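PDB 4Q8K: alginase from Pseudoalteromonas, which probably cleaves the glycosidic bonds of the polysaccharide alginate by beta-elimination, as a lyase of polysaccharide lyase family 18. Local coordinates for residues A[202-206]-A[365-369]; A[185-191]-A[318-324]; A[168-174]-A[355-360]; A[209-215]-A[280-286]. All coordinates share one frame; numbering follows the deposited sequence.

Overall arrangement
From the N terminus, the chain lays down 168-174, 185-191, 202-206 and 209-215 in turn before any of them finds its partner. Contact 4 closes first, when 280-286 returns to 209-215; contact 2 follows at 318-324, contact 3 at 355-360 and contact 1 at 365-369, the modelled C terminus. Contact 4 thus lies within the spans of the other three, contact 2 lies within that of contact 3, and contact 1 crosses contacts 2 and 3. Contacts 1, 3 and 4 join neighbouring strands of the seven-stranded sheet, whereas contact 2 belongs to the opposing sheet and meets contact 3 through Asn321 and Ser355, tying the two layers together.

Contact 1: A[202-206]-A[365-369]; sequences TQTYE and TRETN
Tyr205 and Glu367 form a hydrogen-bonded antiparallel pair, with Tyr205 N donating to Glu367 O at 2.8 Å and Glu367 N to Tyr205 O at 3.0 Å. Two residues further toward the C terminus, Asn369 N donates to Gln203 O at 2.9 Å, although Asn369 itself is poorly ordered. On the face that carries Glu206 and Arg366 a water bridges the charges, donating to Glu206 OE1 at 2.9 Å and accepting from Arg366 NH1 at 3.0 Å. Tyr364 OH forms a second bridge, bonding to both OE1 and NH1. The direct salt bridge between Glu206 OE1 and Arg366 NH1 is long at 3.7 Å; the carboxylate stands almost upright to the guanidinium (82°), with OE1 near the guanidinium plane at its edge. His227 and Asn291 hold Glu206 OE2, and Leu197 O takes Arg366 NH2. The methyl CG2 of Thr204 rests over the rim of one guanidinium face, 4.1 Å from Arg366 NH2. On the other side of the sheet, Tyr205 has its ring anti to the backbone N (chi1 177°), which lays it alongside the bent chain of Glu367; OE2 of Glu367 approaches Tyr205 CD2 obliquely at 3.3 Å. Here the last strand of the domain pairs with strand 204-216 at one end of two middle strands of the seven-stranded antiparallel sheet, one layer of the beta-jelly roll expected of alginate lyases of this clan.

Contact 2: A[185-191]-A[318-324]; sequences NGWRHEY and KFGNYLQ. With SO4 (sulfate ion), chain D.
Arg188 lies across one face of the Tyr322 ring in a cation-pi contact, CZ 4.2 Å from the ring centroid and 19° off its normal, where two antiparallel strands in one sheet of the jelly roll pair. The guanidinium is tilted 45° to the ring, and its edge is turned to a sulfate: Arg188 NH1 donates to O3 at 2.9 Å and NH2 to O4 at 3.2 Å. Thr181 also binds this ion, which probably came from the crystallisation liquor; its place is consistent with a pocket for an acidic group. With chi1 at -178° the Tyr322 ring swings away from its own N and reaches along the facing strand to Asn185, whose N donates to Tyr322 OH at 3.0 Å. An alanine in place of Tyr322 would probably strip Arg188 of the surface beneath its guanidinium and leave Asn185 N without its acceptor. Behind the arginine, Glu190 OE1 takes Lys318 NZ at 2.9 Å on its syn side and Arg188 NH1 at a long 3.6 Å, a network that places both cations beside the sulfate; Glu157 adds a second carboxylate to Arg188. Gly186 and Gly320 have backbone angles that a side chain would not tolerate, and a CB on either would run into the facing strand. The chain turns a corner at Gly320, yet the pairing continues beyond it, where Tyr191 N donates to Phe319 O at 2.9 Å and Tyr191 CB sits over the face of the Phe319 ring, 4.2 Å from its centroid.

Contact 3: A[168-174]-A[355-360]; sequences STLVFVP and SKVTMT
Val357 O is met by three groups of the facing strand. Phe172 N gives it a nearly straight hydrogen bond of 2.8 Å (171° at the hydrogen), the CA of Val171 adds a CA-H...O contact, and the edge of the Phe172 ring closes in with CD2 at 3.5 Å. That edge arrives because the ring swings to the side of its own backbone N (chi1 -58°), over the very bond that N makes. Two residues on, Met359 N donates to Leu170 O at 2.8 Å, and the return bonds complete the hydrogen-bonded pairs Leu170-Met359 and Phe172-Val357. These four side chains line the face of the seven-stranded sheet of the jelly roll that packs against the other layer, Met359 meeting Phe319 there and Val357 meeting Asn321. Within this buried face the extended chain of Met359 crosses Phe172 at about a right angle; SD lies 4.0 Å from Phe172 CE2, an oblique Met-aromatic contact. The other face is more polar and partly exposed. Thr169 and Thr358 touch through their methyls, CG2 to CG2 at 3.6 Å, while the aliphatic part of Lys356 runs past two valines, its CG 3.7 Å from Val171 CG1. At the far end Val173 takes the N-cap position of helix 174-177, and the ring of Pro174 abuts the strand, CD 3.4 Å from Ser355 O; the hydroxyl of Ser355 is held by Asn321 ND2.

Contact 4: A[209-215]-A[280-286]; sequences EATVKVE and TSGETFN
A type II beta turn, Thr280 to Glu283, leads into strand 284-292 and docks near the end of strand 204-216. Gly282 N donates to Val214 O at 2.7 Å, nearly straight at 173°, and Val214 N returns to Glu283 O at 3.2 Å. The turn carries the chain from strand 271-280 of one jelly-roll sheet to strand 284-292 of the other. Beyond it, Val212 N bonds to Phe285 O at 2.7 Å. On the buried side the Phe285 ring, set between its backbone N and carbonyl carbon (chi1 67°), comes back over Val212, whose CB lies 4.2 Å from the ring centroid in a CH-pi contact; Val214 CG2 meets the ring edge. The opposite face is tighter and more polar: Thr284 CG2 presses on Thr211 CG2 at 3.4 Å, and Thr284 OG1 sits beside Lys213 CB. Asn286 ND2 reaches Glu209 OE2 at 2.9 Å, on the anti side, with amide and carboxylate planes 70° apart. An alanine at Glu209 would remove that acceptor, and the amide of Asn286 would probably become freer to turn. A water donates to Asn286 OD1 at 2.9 Å and also bonds to Thr211 OG1.

Contact 1: A[202-206]-A[365-369]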
# COMPACT_ATOMS: atom_id res chain seq x y z
N THR A 202 1.26 -6.54 18.53
CA THR A 202 1.57 -7.75 19.28
C THR A 202 0.34 -8.50 19.79
O THR A 202 0.46 -9.52 20.47
CB THR A 202 2.47 -7.44 20.49
OG1 THR A 202 1.88 -6.38 21.26
CG2 THR A 202 3.86 -7.01 20.02
N GLN A 203 -0.85 -7.99 19.49
CA GLN A 203 -2.07 -8.63 19.96
C GLN A 203 -2.91 -9.26 18.87
O GLN A 203 -4.03 -9.68 19.13
CB GLN A 203 -2.92 -7.64 20.76
CG GLN A 203 -2.26 -7.17 22.04
CD GLN A 203 -3.14 -6.22 22.80
OE1 GLN A 203 -3.71 -5.29 22.22
NE2 GLN A 203 -3.28 -6.45 24.11
N THR A 204 -2.42 -9.31 17.64
CA THR A 204 -3.12 -10.03 16.59
C THR A 204 -2.28 -10.93 15.75
O THR A 204 -1.14 -10.69 15.54
CB THR A 204 -3.80 -9.12 15.54
OG1 THR A 204 -2.85 -8.22 14.99
CG2 THR A 204 -4.85 -8.34 16.14
N TYR A 205 -2.94 -11.92 15.18
CA TYR A 205 -2.39 -12.70 14.12
C TYR A 205 -3.20 -12.38 12.86
O TYR A 205 -4.35 -12.66 12.81
CB TYR A 205 -2.41 -14.21 14.45
CG TYR A 205 -1.91 -15.06 13.34
CD1 TYR A 205 -0.57 -15.27 13.15
CD2 TYR A 205 -2.77 -15.62 12.45
CE1 TYR A 205 -0.12 -16.03 12.12
CE2 TYR A 205 -2.32 -16.37 11.42
CZ TYR A 205 -1.00 -16.57 11.27
OH TYR A 205 -0.59 -17.31 10.23
N GLU A 206 -2.58 -11.74 11.88
CA GLU A 206 -3.24 -11.39 10.63
C GLU A 206 -2.52 -11.94 9.44
O GLU A 206 -1.33 -11.93 9.39
CB GLU A 206 -3.20 -9.92 10.35
CG GLU A 206 -3.72 -9.00 11.35
CD GLU A 206 -3.35 -7.57 10.98
OE1 GLU A 206 -4.12 -6.98 10.24
OE2 GLU A 206 -2.32 -7.10 11.45
N THR A 365 -7.39 -12.82 7.18
CA THR A 365 -7.78 -13.37 8.46
C THR A 365 -7.19 -12.56 9.57
O THR A 365 -6.11 -12.06 9.47
CB THR A 365 -7.34 -14.83 8.66
OG1 THR A 365 -5.95 -14.85 8.88
CG2 THR A 365 -7.63 -15.66 7.49
N ARG A 366 -7.94 -12.49 10.66
CA ARG A 366 -7.60 -11.71 11.79
C ARG A 366 -8.05 -12.40 13.08
O ARG A 366 -9.20 -12.66 13.26
CB ARG A 366 -8.32 -10.38 11.71
CG ARG A 366 -8.08 -9.43 12.84
CD ARG A 366 -8.98 -8.21 12.67
NE ARG A 366 -8.69 -7.22 13.68
CZ ARG A 366 -7.67 -6.40 13.63
NH1 ARG A 366 -6.86 -6.44 12.61
NH2 ARG A 366 -7.46 -5.56 14.59
N GLU A 367 -7.10 -12.72 13.93
CA GLU A 367 -7.37 -13.23 15.27
C GLU A 367 -6.69 -12.44 16.36
O GLU A 367 -5.52 -12.16 16.31
CB GLU A 367 -7.04 -14.71 15.40
CG GLU A 367 -5.86 -15.19 14.62
CD GLU A 367 -6.16 -16.39 13.76
OE1 GLU A 367 -7.25 -16.46 13.19
OE2 GLU A 367 -5.30 -17.28 13.66
N THR A 368 -7.44 -12.09 17.37
CA THR A 368 -6.92 -11.22 18.40
C THR A 368 -6.69 -11.96 19.73
O THR A 368 -7.35 -12.95 20.01
CB THR A 368 -7.87 -10.05 18.61
OG1 THR A 368 -8.29 -9.56 17.35
CG2 THR A 368 -7.18 -8.95 19.32
N ASN A 369 -5.75 -11.47 20.53
CA ASN A 369 -5.36 -12.13 21.77
C ASN A 369 -5.08 -11.11 22.85
O ASN A 369 -5.81 -10.07 22.83
CB ASN A 369 -4.14 -13.01 21.53
CG ASN A 369 -4.00 -14.11 22.55
OD1 ASN A 369 -3.75 -13.85 23.71
ND2 ASN A 369 -4.12 -15.36 22.10
O HOH W 1 -4.72 -4.55 11.71

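Contact 2: A[185-191]-A[318-324]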
# COMPACT_ATOMS: atom_id res chain seq x y z
N ASN A 185 -0.13 12.53 1.37
CA ASN A 185 0.82 13.09 0.44
C ASN A 185 0.54 12.52 -0.95
O ASN A 185 1.39 12.08 -1.65
CB ASN A 185 2.27 12.89 0.93
CG ASN A 185 2.39 11.76 1.96
OD1 ASN A 185 2.17 10.61 1.62
ND2 ASN A 185 2.57 12.12 3.23
N GLY A 186 -0.73 12.53 -1.30
CA GLY A 186 -1.13 12.02 -2.59
C GLY A 186 -2.62 11.77 -2.65
O GLY A 186 -3.40 12.42 -1.95
N TRP A 187 -3.01 10.83 -3.49
CA TRP A 187 -4.40 10.42 -3.62
C TRP A 187 -4.46 8.95 -3.29
O TRP A 187 -3.56 8.20 -3.66
CB TRP A 187 -4.88 10.60 -5.04
CG TRP A 187 -5.44 11.96 -5.33
CD1 TRP A 187 -5.83 12.90 -4.42
CD2 TRP A 187 -5.66 12.52 -6.62
NE1 TRP A 187 -6.30 14.02 -5.07
CE2 TRP A 187 -6.22 13.81 -6.42
CE3 TRP A 187 -5.48 12.06 -7.92
CZ2 TRP A 187 -6.55 14.64 -7.48
CZ3 TRP A 187 -5.82 12.88 -8.97
CH2 TRP A 187 -6.36 14.16 -8.74
N ARG A 188 -5.53 8.51 -2.63
CA ARG A 188 -5.65 7.09 -2.31
C ARG A 188 -7.00 6.48 -2.67
O ARG A 188 -8.02 7.18 -2.78
CB ARG A 188 -5.34 6.82 -0.83
CG ARG A 188 -6.51 7.12 0.10
CD ARG A 188 -6.10 7.06 1.56
NE ARG A 188 -5.03 7.99 1.87
CZ ARG A 188 -4.51 8.17 3.08
NH1 ARG A 188 -4.95 7.47 4.11
NH2 ARG A 188 -3.54 9.06 3.25
N HIS A 189 -6.98 5.17 -2.83
CA HIS A 189 -8.18 4.35 -2.95
C HIS A 189 -7.83 3.09 -2.16
O HIS A 189 -7.01 2.30 -2.61
CB HIS A 189 -8.45 4.01 -4.40
CG HIS A 189 -9.89 3.71 -4.68
ND1 HIS A 189 -10.31 3.20 -5.89
CD2 HIS A 189 -11.00 3.85 -3.92
CE1 HIS A 189 -11.63 3.05 -5.86
NE2 HIS A 189 -12.07 3.44 -4.68
N GLU A 190 -8.43 2.92 -0.99
CA GLU A 190 -7.85 2.05 0.02
C GLU A 190 -8.89 1.55 1.03
O GLU A 190 -9.88 2.24 1.31
CB GLU A 190 -6.80 2.88 0.75
CG GLU A 190 -5.95 2.19 1.78
CD GLU A 190 -4.92 3.15 2.34
OE1 GLU A 190 -5.28 3.98 3.22
OE2 GLU A 190 -3.77 3.10 1.89
N TYR A 191 -8.64 0.36 1.57
CA TYR A 191 -9.43 -0.16 2.68
C TYR A 191 -8.58 -0.12 3.94
O TYR A 191 -7.37 -0.33 3.88
CB TYR A 191 -9.86 -1.60 2.42
CG TYR A 191 -10.99 -1.79 1.43
CD1 TYR A 191 -12.30 -1.46 1.77
CD2 TYR A 191 -10.75 -2.33 0.17
CE1 TYR A 191 -13.33 -1.66 0.87
CE2 TYR A 191 -11.77 -2.52 -0.73
CZ TYR A 191 -13.06 -2.18 -0.37
OH TYR A 191 -14.08 -2.37 -1.28
N LYS A 318 -3.93 -1.62 6.19
CA LYS A 318 -4.62 -1.04 5.04
C LYS A 318 -4.09 -1.66 3.76
O LYS A 318 -2.95 -2.12 3.70
CB LYS A 318 -4.40 0.48 4.97
CG LYS A 318 -4.47 1.19 6.30
CD LYS A 318 -4.58 2.70 6.12
CE LYS A 318 -3.32 3.31 5.55
NZ LYS A 318 -3.49 4.79 5.36
N PHE A 319 -4.91 -1.65 2.71
CA PHE A 319 -4.42 -2.12 1.42
C PHE A 319 -5.22 -1.47 0.31
O PHE A 319 -6.34 -1.02 0.53
CB PHE A 319 -4.50 -3.65 1.34
CG PHE A 319 -5.91 -4.17 1.30
CD1 PHE A 319 -6.62 -4.36 2.48
CD2 PHE A 319 -6.52 -4.46 0.10
CE1 PHE A 319 -7.92 -4.84 2.45
CE2 PHE A 319 -7.83 -4.94 0.07
CZ PHE A 319 -8.52 -5.13 1.25
N GLY A 320 -4.62 -1.40 -0.88
CA GLY A 320 -5.23 -0.77 -2.03
C GLY A 320 -4.19 -0.06 -2.87
O GLY A 320 -3.18 -0.64 -3.26
N ASN A 321 -4.42 1.21 -3.16
CA ASN A 321 -3.49 1.93 -4.00
C ASN A 321 -3.42 3.36 -3.49
O ASN A 321 -4.34 4.16 -3.72
CB ASN A 321 -3.96 1.86 -5.46
CG ASN A 321 -3.06 2.62 -6.42
OD1 ASN A 321 -2.16 3.34 -6.01
ND2 ASN A 321 -3.33 2.48 -7.71
N TYR A 322 -2.36 3.65 -2.74
CA TYR A 322 -2.11 4.98 -2.21
C TYR A 322 -0.99 5.62 -3.03
O TYR A 322 0.19 5.41 -2.75
CB TYR A 322 -1.71 4.86 -0.75
CG TYR A 322 -1.44 6.14 -0.01
CD1 TYR A 322 -1.66 7.39 -0.59
CD2 TYR A 322 -0.94 6.11 1.29
CE1 TYR A 322 -1.40 8.55 0.10
CE2 TYR A 322 -0.68 7.28 1.99
CZ TYR A 322 -0.91 8.50 1.39
OH TYR A 322 -0.66 9.66 2.08
N LEU A 323 -1.38 6.40 -4.04
CA LEU A 323 -0.44 7.00 -4.99
C LEU A 323 0.30 8.19 -4.38
O LEU A 323 -0.31 9.15 -3.89
CB LEU A 323 -1.21 7.44 -6.25
CG LEU A 323 -0.42 7.86 -7.50
CD1 LEU A 323 0.33 6.67 -8.08
CD2 LEU A 323 -1.38 8.47 -8.53
N GLN A 324 1.63 8.12 -4.41
CA GLN A 324 2.51 9.06 -3.73
C GLN A 324 2.85 10.23 -4.65
O GLN A 324 3.26 10.03 -5.79
CB GLN A 324 3.80 8.36 -3.32
CG GLN A 324 3.59 7.13 -2.42
CD GLN A 324 2.97 7.50 -1.08
OE1 GLN A 324 1.82 7.15 -0.79
NE2 GLN A 324 3.73 8.20 -0.24
S SO4 D . -2.96 9.43 7.07
O1 SO4 D . -3.45 10.12 8.27
O2 SO4 D . -1.71 8.75 7.40
O3 SO4 D . -3.98 8.48 6.63
O4 SO4 D . -2.71 10.41 6.02

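Contact 3: A[168-174]-A[355-360]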
# COMPACT_ATOMS: atom_id res chain seq x y z
N SER A 168 -15.57 -10.96 -7.50
CA SER A 168 -14.26 -11.56 -7.32
C SER A 168 -13.06 -10.62 -7.60
O SER A 168 -11.94 -11.05 -7.60
CB SER A 168 -14.14 -12.81 -8.17
OG SER A 168 -15.20 -13.69 -7.93
N THR A 169 -13.31 -9.33 -7.80
CA THR A 169 -12.25 -8.41 -8.21
C THR A 169 -12.32 -7.06 -7.49
O THR A 169 -13.38 -6.46 -7.38
CB THR A 169 -12.30 -8.15 -9.72
OG1 THR A 169 -12.51 -9.38 -10.43
CG2 THR A 169 -11.01 -7.50 -10.19
N LEU A 170 -11.17 -6.60 -7.00
CA LEU A 170 -11.05 -5.26 -6.45
C LEU A 170 -10.15 -4.42 -7.35
O LEU A 170 -9.05 -4.84 -7.71
CB LEU A 170 -10.47 -5.28 -5.03
CG LEU A 170 -11.28 -5.98 -3.94
CD1 LEU A 170 -10.49 -6.02 -2.65
CD2 LEU A 170 -12.62 -5.29 -3.72
N VAL A 171 -10.63 -3.24 -7.73
CA VAL A 171 -9.84 -2.33 -8.56
C VAL A 171 -9.67 -1.00 -7.85
O VAL A 171 -10.65 -0.32 -7.56
CB VAL A 171 -10.50 -2.08 -9.93
CG1 VAL A 171 -9.85 -0.88 -10.61
CG2 VAL A 171 -10.41 -3.33 -10.79
N PHE A 172 -8.42 -0.64 -7.57
CA PHE A 172 -8.12 0.59 -6.84
C PHE A 172 -7.53 1.63 -7.79
O PHE A 172 -6.45 1.43 -8.35
CB PHE A 172 -7.16 0.32 -5.68
CG PHE A 172 -7.68 -0.70 -4.69
CD1 PHE A 172 -8.54 -0.31 -3.67
CD2 PHE A 172 -7.32 -2.03 -4.79
CE1 PHE A 172 -9.02 -1.24 -2.75
CE2 PHE A 172 -7.81 -2.96 -3.88
CZ PHE A 172 -8.65 -2.56 -2.87
N VAL A 173 -8.26 2.73 -7.96
CA VAL A 173 -7.91 3.75 -8.94
C VAL A 173 -7.93 5.13 -8.29
O VAL A 173 -8.94 5.85 -8.36
CB VAL A 173 -8.90 3.72 -10.10
CG1 VAL A 173 -8.50 2.63 -11.10
CG2 VAL A 173 -10.33 3.48 -9.58
N PRO A 174 -6.84 5.51 -7.62
CA PRO A 174 -6.75 6.76 -6.88
C PRO A 174 -6.85 8.01 -7.77
O PRO A 174 -7.26 9.06 -7.27
CB PRO A 174 -5.37 6.67 -6.21
CG PRO A 174 -4.60 5.74 -7.10
CD PRO A 174 -5.59 4.72 -7.53
N SER A 355 -2.95 4.55 -13.01
CA SER A 355 -2.53 3.89 -11.77
C SER A 355 -3.66 3.02 -11.27
O SER A 355 -4.53 3.47 -10.51
CB SER A 355 -2.13 4.90 -10.71
OG SER A 355 -1.67 4.23 -9.53
N LYS A 356 -3.65 1.76 -11.70
CA LYS A 356 -4.72 0.84 -11.39
C LYS A 356 -4.13 -0.41 -10.75
O LYS A 356 -3.39 -1.15 -11.39
CB LYS A 356 -5.48 0.46 -12.66
CG LYS A 356 -6.61 -0.54 -12.42
CD LYS A 356 -7.20 -1.06 -13.72
CE LYS A 356 -7.96 0.05 -14.44
NZ LYS A 356 -8.74 -0.48 -15.59
N VAL A 357 -4.47 -0.63 -9.48
CA VAL A 357 -4.10 -1.86 -8.79
C VAL A 357 -5.32 -2.79 -8.73
O VAL A 357 -6.35 -2.44 -8.16
CB VAL A 357 -3.55 -1.59 -7.38
CG1 VAL A 357 -3.27 -2.90 -6.63
CG2 VAL A 357 -2.27 -0.76 -7.45
N THR A 358 -5.18 -3.97 -9.34
CA THR A 358 -6.27 -4.94 -9.38
C THR A 358 -5.92 -6.12 -8.48
O THR A 358 -4.87 -6.73 -8.65
CB THR A 358 -6.50 -5.46 -10.81
OG1 THR A 358 -6.81 -4.36 -11.68
CG2 THR A 358 -7.65 -6.45 -10.85
N MET A 359 -6.80 -6.43 -7.54
CA MET A 359 -6.53 -7.52 -6.62
C MET A 359 -7.57 -8.62 -6.74
O MET A 359 -8.77 -8.35 -6.69
CB MET A 359 -6.47 -7.00 -5.18
CG MET A 359 -5.28 -6.14 -4.91
SD MET A 359 -5.06 -5.79 -3.17
CE MET A 359 -3.86 -4.46 -3.23
N THR A 360 -7.09 -9.85 -6.90
CA THR A 360 -7.93 -11.02 -7.02
C THR A 360 -7.41 -12.09 -6.06
O THR A 360 -6.35 -11.92 -5.44
CB THR A 360 -7.90 -11.59 -8.45
OG1 THR A 360 -6.54 -11.74 -8.87
CG2 THR A 360 -8.62 -10.64 -9.43

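Contact 4: A[209-215]-A[280-286]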
# COMPACT_ATOMS: atom_id res chain seq x y z
N GLU A 209 -3.48 -11.97 1.85
CA GLU A 209 -2.91 -12.47 0.61
C GLU A 209 -3.75 -11.98 -0.55
O GLU A 209 -4.97 -11.91 -0.45
CB GLU A 209 -2.83 -14.00 0.61
CG GLU A 209 -2.10 -14.56 -0.61
CD GLU A 209 -1.56 -15.97 -0.40
OE1 GLU A 209 -1.88 -16.60 0.64
OE2 GLU A 209 -0.81 -16.44 -1.27
N ALA A 210 -3.08 -11.65 -1.65
CA ALA A 210 -3.76 -11.21 -2.85
C ALA A 210 -2.88 -11.45 -4.08
O ALA A 210 -1.65 -11.45 -4.00
CB ALA A 210 -4.12 -9.74 -2.74
N THR A 211 -3.54 -11.72 -5.20
CA THR A 211 -2.92 -11.70 -6.51
C THR A 211 -3.07 -10.26 -7.01
O THR A 211 -4.19 -9.74 -7.14
CB THR A 211 -3.63 -12.69 -7.45
OG1 THR A 211 -3.39 -14.02 -6.99
CG2 THR A 211 -3.14 -12.55 -8.88
N VAL A 212 -1.93 -9.62 -7.27
CA VAL A 212 -1.91 -8.19 -7.54
C VAL A 212 -1.41 -7.86 -8.94
O VAL A 212 -0.26 -8.16 -9.28
CB VAL A 212 -1.01 -7.43 -6.52
CG1 VAL A 212 -1.08 -5.92 -6.77
CG2 VAL A 212 -1.40 -7.76 -5.09
N LYS A 213 -2.25 -7.22 -9.73
CA LYS A 213 -1.84 -6.73 -11.04
C LYS A 213 -1.69 -5.21 -10.96
O LYS A 213 -2.54 -4.54 -10.38
CB LYS A 213 -2.84 -7.13 -12.12
CG LYS A 213 -2.53 -6.62 -13.52
CD LYS A 213 -3.60 -7.05 -14.52
CE LYS A 213 -3.38 -6.42 -15.89
NZ LYS A 213 -4.37 -6.88 -16.92
N VAL A 214 -0.61 -4.68 -11.51
CA VAL A 214 -0.38 -3.24 -11.44
C VAL A 214 -0.21 -2.67 -12.84
O VAL A 214 0.59 -3.17 -13.61
CB VAL A 214 0.85 -2.89 -10.57
CG1 VAL A 214 1.04 -1.38 -10.51
CG2 VAL A 214 0.71 -3.46 -9.15
N GLU A 215 -1.00 -1.65 -13.16
CA GLU A 215 -0.86 -0.93 -14.41
C GLU A 215 -0.66 0.53 -14.04
O GLU A 215 -1.53 1.13 -13.41
CB GLU A 215 -2.11 -1.09 -15.28
CG GLU A 215 -2.41 -2.52 -15.70
CD GLU A 215 -3.84 -2.66 -16.21
OE1 GLU A 215 -4.05 -2.47 -17.42
OE2 GLU A 215 -4.75 -2.94 -15.40
N THR A 280 6.85 -4.90 -14.80
CA THR A 280 6.43 -3.86 -15.73
C THR A 280 4.91 -3.71 -15.67
O THR A 280 4.19 -4.61 -15.22
CB THR A 280 6.94 -4.13 -17.17
OG1 THR A 280 6.42 -5.38 -17.66
CG2 THR A 280 8.46 -4.16 -17.20
N SER A 281 4.43 -2.56 -16.11
CA SER A 281 3.01 -2.28 -16.09
C SER A 281 2.21 -3.37 -16.82
O SER A 281 2.53 -3.74 -17.96
CB SER A 281 2.74 -0.92 -16.74
OG SER A 281 1.38 -0.58 -16.63
N GLY A 282 1.19 -3.89 -16.15
CA GLY A 282 0.38 -4.95 -16.74
C GLY A 282 0.71 -6.32 -16.18
O GLY A 282 -0.03 -7.28 -16.38
N GLU A 283 1.83 -6.43 -15.48
CA GLU A 283 2.22 -7.72 -14.91
C GLU A 283 1.53 -7.96 -13.57
O GLU A 283 0.93 -7.05 -13.00
CB GLU A 283 3.74 -7.81 -14.79
CG GLU A 283 4.43 -7.99 -16.14
CD GLU A 283 5.91 -8.27 -16.01
OE1 GLU A 283 6.43 -9.07 -16.82
OE2 GLU A 283 6.56 -7.69 -15.12
N THR A 284 1.62 -9.20 -13.08
CA THR A 284 0.91 -9.61 -11.88
C THR A 284 1.85 -10.37 -10.97
O THR A 284 2.72 -11.10 -11.44
CB THR A 284 -0.30 -10.51 -12.23
OG1 THR A 284 -1.20 -9.81 -13.10
CG2 THR A 284 -1.04 -10.96 -10.97
N PHE A 285 1.70 -10.19 -9.66
CA PHE A 285 2.49 -10.95 -8.69
C PHE A 285 1.63 -11.35 -7.50
O PHE A 285 0.50 -10.88 -7.36
CB PHE A 285 3.72 -10.15 -8.24
CG PHE A 285 3.40 -8.91 -7.42
CD1 PHE A 285 3.10 -7.71 -8.04
CD2 PHE A 285 3.44 -8.95 -6.04
CE1 PHE A 285 2.82 -6.58 -7.28
CE2 PHE A 285 3.17 -7.83 -5.28
CZ PHE A 285 2.86 -6.64 -5.90
N ASN A 286 2.16 -12.23 -6.66
CA ASN A 286 1.45 -12.64 -5.46
C ASN A 286 2.00 -11.94 -4.24
O ASN A 286 3.22 -11.88 -4.03
CB ASN A 286 1.56 -14.16 -5.29
CG ASN A 286 0.55 -14.70 -4.28
OD1 ASN A 286 -0.63 -14.86 -4.60
ND2 ASN A 286 1.02 -15.00 -3.07
O HOH W 2 -3.45 -14.73 -4.07
O HOH W 3 -1.81 -7.17 -18.34